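Local coordinates for AimR transcriptional regulator (PDB 5ZVV), which serves as a dimeric transcriptional activator of the phage aimX locus, apparently tipping infection toward lysis until the arbitrium peptide converts it into an inactive monomer, at residues Asn8-Asp13 with Gly31-Val36; Tyr157-Leu160 with Gly166-Lys169; Glu312-Leu317 with Tyr332-Ile337. All blocks are in the same frame, centred on the assembly; numbering follows the deposited sequence.

Contact 1 (Asn8-Asp13 with Gly31-Val36); sequences NECEKD and GFYKFV
Cys10 meets two aromatic side chains of helix 29-36, one with each of its side-chain atoms. Its CB lies 3.2 Å from Tyr33 OH, a close approach for carbon and oxygen, and 3.6 Å from Tyr33 CE1, lying near the plane of the phenol at its hydroxyl end. Its sulfur turns to the neighbouring ring: Cys10 SG is 3.9 Å from Phe32 CE2, in the ring plane, and the line from SG to the ring centroid is 83° off the normal, an edge-on Cys sulfur-aromatic contact. A small side chain with a polarisable sulfur suits a position at the edges of two rings. Beyond it, Glu11 CG passes 4.0 Å from Tyr33 OH.

The torsions explain how adjacent rings reach the same cysteine. Tyr33 has CG anti to its carbonyl carbon (chi1 -64°), whereas in Phe32 CG stands opposite the backbone N (chi1 171°). Nothing hydrogen-bonds across the interface.

Helix 14-24 supports the pair: Ala17 touches both Cys10 and Tyr33, while Ala21 and Ala24 touch Phe32, small residues that let the aromatics lie close. Ile6 of helix 2-11 and Ile52 of helix 47-56 also touch Phe32, in a small N-terminal helical bundle; the pairing of helices 14-24 and 29-36 is consistent with a helix-turn-helix, which would probably serve DNA binding.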
# COMPACT_ATOMS: atom_id res chain seq x y z
N ASN A 8 37.29 -18.95 33.19
CA ASN A 8 38.74 -18.96 32.95
C ASN A 8 39.25 -17.58 32.57
O ASN A 8 40.34 -17.18 32.99
CB ASN A 8 39.09 -19.97 31.86
CG ASN A 8 38.82 -21.40 32.28
OD1 ASN A 8 38.86 -21.73 33.47
ND2 ASN A 8 38.55 -22.26 31.31
N GLU A 9 38.49 -16.83 31.77
CA GLU A 9 38.89 -15.47 31.44
C GLU A 9 38.86 -14.58 32.67
O GLU A 9 39.76 -13.75 32.86
CB GLU A 9 37.99 -14.91 30.34
CG GLU A 9 38.36 -15.35 28.95
CD GLU A 9 39.74 -14.87 28.55
OE1 GLU A 9 40.00 -13.65 28.68
OE2 GLU A 9 40.57 -15.70 28.13
N CYS A 10 37.85 -14.74 33.52
CA CYS A 10 37.70 -13.90 34.70
C CYS A 10 38.70 -14.26 35.79
O CYS A 10 39.07 -13.40 36.59
CB CYS A 10 36.27 -14.00 35.23
SG CYS A 10 35.01 -13.46 34.05
N GLU A 11 39.15 -15.52 35.85
CA GLU A 11 40.12 -15.90 36.87
C GLU A 11 41.50 -15.29 36.61
O GLU A 11 42.29 -15.16 37.55
CB GLU A 11 40.25 -17.42 36.96
CG GLU A 11 39.05 -18.12 37.58
CD GLU A 11 39.26 -19.61 37.73
OE1 GLU A 11 39.21 -20.12 38.87
OE2 GLU A 11 39.49 -20.28 36.69
N LYS A 12 41.79 -14.91 35.37
CA LYS A 12 43.07 -14.30 35.04
C LYS A 12 43.09 -12.80 35.29
O LYS A 12 44.17 -12.19 35.21
CB LYS A 12 43.44 -14.57 33.58
CG LYS A 12 44.31 -15.79 33.36
CD LYS A 12 43.58 -17.08 33.70
CE LYS A 12 44.42 -18.29 33.33
NZ LYS A 12 44.75 -18.30 31.88
N ASP A 13 41.95 -12.19 35.58
CA ASP A 13 41.87 -10.73 35.74
C ASP A 13 40.83 -10.45 36.82
O ASP A 13 39.62 -10.54 36.56
CB ASP A 13 41.52 -10.07 34.41
CG ASP A 13 41.74 -8.57 34.42
OD1 ASP A 13 41.34 -7.90 35.40
OD2 ASP A 13 42.32 -8.05 33.44
N GLY A 31 29.28 -16.51 43.02
CA GLY A 31 27.91 -16.58 42.54
C GLY A 31 27.81 -16.30 41.05
O GLY A 31 26.96 -16.86 40.36
N PHE A 32 28.69 -15.43 40.54
CA PHE A 32 28.72 -15.15 39.11
C PHE A 32 29.17 -16.38 38.33
O PHE A 32 28.54 -16.75 37.33
CB PHE A 32 29.64 -13.96 38.85
CG PHE A 32 29.92 -13.71 37.40
CD1 PHE A 32 28.91 -13.30 36.55
CD2 PHE A 32 31.19 -13.88 36.89
CE1 PHE A 32 29.16 -13.06 35.21
CE2 PHE A 32 31.45 -13.64 35.55
CZ PHE A 32 30.44 -13.23 34.71
N TYR A 33 30.23 -17.04 38.79
CA TYR A 33 30.69 -18.26 38.14
C TYR A 33 29.63 -19.35 38.20
O TYR A 33 29.44 -20.09 37.23
CB TYR A 33 31.99 -18.75 38.79
CG TYR A 33 33.17 -17.80 38.61
CD1 TYR A 33 33.25 -16.95 37.52
CD2 TYR A 33 34.19 -17.75 39.55
CE1 TYR A 33 34.31 -16.09 37.36
CE2 TYR A 33 35.26 -16.89 39.40
CZ TYR A 33 35.31 -16.06 38.30
OH TYR A 33 36.38 -15.20 38.16
N LYS A 34 28.93 -19.47 39.33
CA LYS A 34 27.82 -20.41 39.41
C LYS A 34 26.75 -20.07 38.38
O LYS A 34 26.21 -20.97 37.72
CB LYS A 34 27.23 -20.43 40.82
CG LYS A 34 26.10 -21.44 41.06
CD LYS A 34 25.58 -21.44 42.50
CE LYS A 34 24.44 -22.44 42.69
NZ LYS A 34 23.93 -22.44 44.10
N PHE A 35 26.44 -18.78 38.23
CA PHE A 35 25.41 -18.38 37.27
C PHE A 35 25.81 -18.76 35.85
O PHE A 35 25.04 -19.40 35.13
CB PHE A 35 25.14 -16.88 37.37
CG PHE A 35 24.40 -16.33 36.18
CD1 PHE A 35 23.12 -16.78 35.87
CD2 PHE A 35 24.99 -15.39 35.35
CE1 PHE A 35 22.44 -16.28 34.77
CE2 PHE A 35 24.32 -14.89 34.25
CZ PHE A 35 23.04 -15.34 33.96
N VAL A 36 27.01 -18.36 35.43
CA VAL A 36 27.42 -18.65 34.06
C VAL A 36 27.64 -20.14 33.85
O VAL A 36 27.56 -20.62 32.71
CB VAL A 36 28.68 -17.85 33.68
CG1 VAL A 36 28.42 -16.35 33.82
CG2 VAL A 36 29.88 -18.27 34.52

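Contact 2 (Tyr157-Leu160 with Gly166-Lys169); sequences YAYL and GLMK
The ring of Tyr159 is crossed at a slant by Leu167 of helix 165-173, and its root meets selenomethionine Met168. There Tyr159 CB is 3.6 Å from Met168 CG. Further out, the ring lies beneath Leu167, whose CB stands 3.6 Å from the Tyr159 ring centroid and only 5° off its normal, a CH-pi contact over the middle of the face. Tyr159 CD2 lies 3.6 Å from the backbone Leu167 O, while diagonally across the ring Tyr159 CE1 meets Leu167 CD1 at 3.7 Å. At the tip, Tyr159 OH comes 3.8 Å from Leu167 CD2, the second methyl branch. Tyrosine suits the place because its flat face takes the leucine CB at its centre while the methyls reach its outer atoms.

The segments belong to consecutive helices, 145-161 and 165-173, which a short loop joins into a helical hairpin of the kind that TPR-like folds stack in series. In Met168 an extended chi2 (-177°) carries SE to 3.5 Å from Leu160 CB, and the bend at chi3 (68°) sets where CE goes; selenium is a labelling substitution for sulfur. Met168 also touches Leu196 and Ile200 of helix 184-203, and Leu130 of helix 130-139 touches Tyr159. Leu167 packs against Leu167 of the second subunit.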
# COMPACT_ATOMS: atom_id res chain seq x y z
N TYR A 157 8.77 -6.05 7.65
CA TYR A 157 9.94 -6.39 6.83
C TYR A 157 9.52 -6.74 5.41
O TYR A 157 10.15 -6.29 4.44
CB TYR A 157 10.72 -7.54 7.46
CG TYR A 157 11.37 -7.18 8.79
CD1 TYR A 157 12.48 -6.35 8.83
CD2 TYR A 157 10.88 -7.69 9.98
CE1 TYR A 157 13.07 -6.02 10.04
CE2 TYR A 157 11.47 -7.36 11.19
CZ TYR A 157 12.57 -6.53 11.21
OH TYR A 157 13.15 -6.21 12.41
N ALA A 158 8.47 -7.54 5.26
CA ALA A 158 7.99 -7.89 3.93
C ALA A 158 7.47 -6.66 3.18
O ALA A 158 7.80 -6.45 2.01
CB ALA A 158 6.90 -8.96 4.03
N TYR A 159 6.66 -5.84 3.86
CA TYR A 159 6.19 -4.59 3.26
C TYR A 159 7.35 -3.70 2.85
O TYR A 159 7.31 -3.05 1.80
CB TYR A 159 5.26 -3.86 4.22
CG TYR A 159 3.90 -4.48 4.38
CD1 TYR A 159 3.16 -4.89 3.28
CD2 TYR A 159 3.34 -4.66 5.64
CE1 TYR A 159 1.91 -5.46 3.42
CE2 TYR A 159 2.09 -5.23 5.80
CZ TYR A 159 1.38 -5.63 4.68
OH TYR A 159 0.14 -6.20 4.83
N LEU A 160 8.40 -3.65 3.68
CA LEU A 160 9.62 -2.95 3.29
C LEU A 160 10.25 -3.60 2.07
O LEU A 160 10.74 -2.91 1.17
CB LEU A 160 10.61 -2.93 4.45
CG LEU A 160 12.02 -2.43 4.13
CD1 LEU A 160 11.99 -0.95 3.77
CD2 LEU A 160 12.97 -2.69 5.29
N GLY A 166 3.36 2.70 3.21
CA GLY A 166 2.10 2.96 3.89
C GLY A 166 1.67 1.79 4.75
O GLY A 166 1.37 1.95 5.94
N LEU A 167 1.66 0.59 4.17
CA LEU A 167 1.29 -0.60 4.94
C LEU A 167 2.30 -0.92 6.03
O LEU A 167 1.96 -1.65 6.97
CB LEU A 167 1.12 -1.79 4.01
CG LEU A 167 -0.34 -1.97 3.60
CD1 LEU A 167 -0.44 -2.84 2.37
CD2 LEU A 167 -1.14 -2.58 4.74
N MSE A 168 3.53 -0.42 5.93
CA MSE A 168 4.44 -0.51 7.05
C MSE A 168 3.87 0.33 8.17
O MSE A 168 3.63 -0.16 9.28
CB MSE A 168 5.85 -0.03 6.69
CG MSE A 168 6.61 -0.92 5.72
SE MSE A 168 8.43 -0.30 5.37
CE MSE A 168 9.20 -0.62 7.14
N LYS A 169 3.61 1.61 7.85
CA LYS A 169 3.20 2.57 8.87
C LYS A 169 1.95 2.09 9.59
O LYS A 169 1.94 1.97 10.82
CB LYS A 169 2.99 3.94 8.23
CG LYS A 169 4.24 4.48 7.54
CD LYS A 169 3.98 5.78 6.80
CE LYS A 169 3.69 6.92 7.75
NZ LYS A 169 3.50 8.20 7.02

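Contact 3 (Glu312-Leu317 with Tyr332-Ile337); sequences EILDEL and YYKGLI
Leu314 makes every apolar contact from segment 312-317 to segment 332-337, and does so through one methyl. Leu314 CD1 lies 3.7 Å from Lys334 CD, 4.0 Å from Ile337 CD1 and 4.3 Å from Tyr333 CB. Leu314 and Ile337 reach toward each other tip to tip, methyl against methyl. Lys334 instead runs alongside the leucine, pointing the other way and offering the middle of its aliphatic chain. Tyr333 contributes its CB to the leucine, while its ring meets Phe299 of helix 291-304. A branched leucine fits here because its end is compact and wholly apolar.

The electrostatic component is slight. Lys334 is bent at chi2 (-84°) and chi3 (-68°), and these two bends bring the amine near Asp315. Lys334 NZ stops 4.6 Å from Asp315 OD1, too far for a salt bridge, although the opposite charges probably attract weakly. Lysine is apt at such an edge: its methylenes pack on the leucine while its ammonium group stays near the carboxylate. No hydrogen bond joins the segments; each is held by its own helical backbone bonds.

The axes of segments 312-317 and 332-337 approach to 11.2 Å, at 145° between their N-to-C directions, consistent with neighbouring helices of a TPR-like array. Ile307 and Thr311 of helix 307-318 also touch Ile337. Helix 291-304 packs beside both, through Gln295 on Leu317 and Ile302 on Ile337, and helix 341-353 lies against Tyr332 and Leu336.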
# COMPACT_ATOMS: atom_id res chain seq x y z
N GLU A 312 31.26 2.80 -19.96
CA GLU A 312 31.29 1.35 -20.12
C GLU A 312 30.50 0.66 -19.01
O GLU A 312 29.68 -0.22 -19.28
CB GLU A 312 32.75 0.87 -20.13
CG GLU A 312 32.94 -0.55 -20.62
CD GLU A 312 34.38 -0.83 -21.00
OE1 GLU A 312 35.27 -0.07 -20.55
OE2 GLU A 312 34.62 -1.80 -21.75
N ILE A 313 30.73 1.08 -17.76
CA ILE A 313 29.99 0.49 -16.65
C ILE A 313 28.49 0.74 -16.80
O ILE A 313 27.68 -0.16 -16.56
CB ILE A 313 30.52 1.04 -15.31
CG1 ILE A 313 31.97 0.60 -15.10
CG2 ILE A 313 29.65 0.59 -14.15
CD1 ILE A 313 32.58 1.10 -13.80
N LEU A 314 28.10 1.94 -17.22
CA LEU A 314 26.68 2.25 -17.37
C LEU A 314 26.07 1.47 -18.53
O LEU A 314 24.91 1.04 -18.45
CB LEU A 314 26.49 3.75 -17.56
CG LEU A 314 26.92 4.64 -16.39
CD1 LEU A 314 26.72 6.11 -16.71
CD2 LEU A 314 26.17 4.27 -15.12
N ASP A 315 26.83 1.26 -19.61
CA ASP A 315 26.36 0.42 -20.70
C ASP A 315 26.13 -1.01 -20.23
O ASP A 315 25.14 -1.65 -20.62
CB ASP A 315 27.36 0.44 -21.86
CG ASP A 315 27.38 1.75 -22.61
OD1 ASP A 315 26.52 2.62 -22.32
OD2 ASP A 315 28.25 1.92 -23.48
N GLU A 316 27.03 -1.53 -19.39
CA GLU A 316 26.80 -2.84 -18.80
C GLU A 316 25.57 -2.83 -17.90
O GLU A 316 24.84 -3.83 -17.83
CB GLU A 316 28.03 -3.30 -18.02
CG GLU A 316 28.12 -4.81 -17.79
CD GLU A 316 27.27 -5.30 -16.63
OE1 GLU A 316 26.98 -4.49 -15.72
OE2 GLU A 316 26.89 -6.49 -16.64
N LEU A 317 25.32 -1.72 -17.21
CA LEU A 317 24.18 -1.65 -16.30
C LEU A 317 22.85 -1.59 -17.04
O LEU A 317 21.84 -2.05 -16.51
CB LEU A 317 24.33 -0.44 -15.38
CG LEU A 317 25.38 -0.56 -14.27
CD1 LEU A 317 25.59 0.76 -13.56
CD2 LEU A 317 24.97 -1.65 -13.29
N TYR A 332 20.75 9.79 -13.15
CA TYR A 332 21.49 10.92 -12.59
C TYR A 332 22.94 10.92 -13.09
O TYR A 332 23.47 11.96 -13.48
CB TYR A 332 21.45 10.90 -11.06
CG TYR A 332 22.32 11.95 -10.42
CD1 TYR A 332 22.03 13.30 -10.56
CD2 TYR A 332 23.44 11.59 -9.68
CE1 TYR A 332 22.83 14.27 -9.98
CE2 TYR A 332 24.25 12.56 -9.10
CZ TYR A 332 23.94 13.89 -9.25
OH TYR A 332 24.74 14.85 -8.68
N TYR A 333 23.59 9.75 -13.08
CA TYR A 333 24.97 9.67 -13.57
C TYR A 333 25.04 9.90 -15.07
O TYR A 333 25.94 10.60 -15.56
CB TYR A 333 25.57 8.32 -13.19
CG TYR A 333 25.51 8.03 -11.71
CD1 TYR A 333 25.87 8.99 -10.78
CD2 TYR A 333 25.08 6.80 -11.25
CE1 TYR A 333 25.81 8.73 -9.43
CE2 TYR A 333 25.01 6.53 -9.89
CZ TYR A 333 25.38 7.50 -8.99
OH TYR A 333 25.32 7.23 -7.64
N LYS A 334 24.11 9.31 -15.82
CA LYS A 334 24.03 9.58 -17.26
C LYS A 334 23.89 11.08 -17.52
O LYS A 334 24.45 11.60 -18.48
CB LYS A 334 22.87 8.82 -17.89
CG LYS A 334 22.99 7.31 -17.79
CD LYS A 334 23.84 6.74 -18.91
CE LYS A 334 23.14 6.89 -20.25
NZ LYS A 334 23.93 6.27 -21.35
N GLY A 335 23.13 11.78 -16.67
CA GLY A 335 23.02 13.22 -16.81
C GLY A 335 24.31 13.93 -16.47
O GLY A 335 24.68 14.91 -17.12
N LEU A 336 25.02 13.46 -15.44
CA LEU A 336 26.32 14.03 -15.12
C LEU A 336 27.26 13.94 -16.31
O LEU A 336 28.03 14.87 -16.57
CB LEU A 336 26.93 13.33 -13.90
CG LEU A 336 26.34 13.69 -12.54
CD1 LEU A 336 27.07 12.95 -11.43
CD2 LEU A 336 26.40 15.19 -12.31
N ILE A 337 27.21 12.84 -17.06
CA ILE A 337 28.06 12.71 -18.23
C ILE A 337 27.55 13.58 -19.37
O ILE A 337 28.29 14.40 -19.93
CB ILE A 337 28.16 11.23 -18.66
CG1 ILE A 337 29.03 10.45 -17.67
CG2 ILE A 337 28.71 11.12 -20.08
CD1 ILE A 337 29.14 8.97 -17.99

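Strung in series along the chain, the three contacts sample separate regions of a subunit built of helices and loops, without strands. Contact 1 lies in the N-terminal helical bundle, 45 Å from contact 2 and 58 Å from contact 3 between centres, and opposite both across the middle of the chain. Contacts 2 and 3 both belong to the TPR-like helical region of AimR, yet their centres are 31 Å apart and their nearest atoms about 19 Å. Because the arbitrium peptide turns the active dimer into a monomer, contact 2, which borders the dimer interface, might feel the loss of the partner, whereas no other chain of the assembly touches contacts 1 and 3.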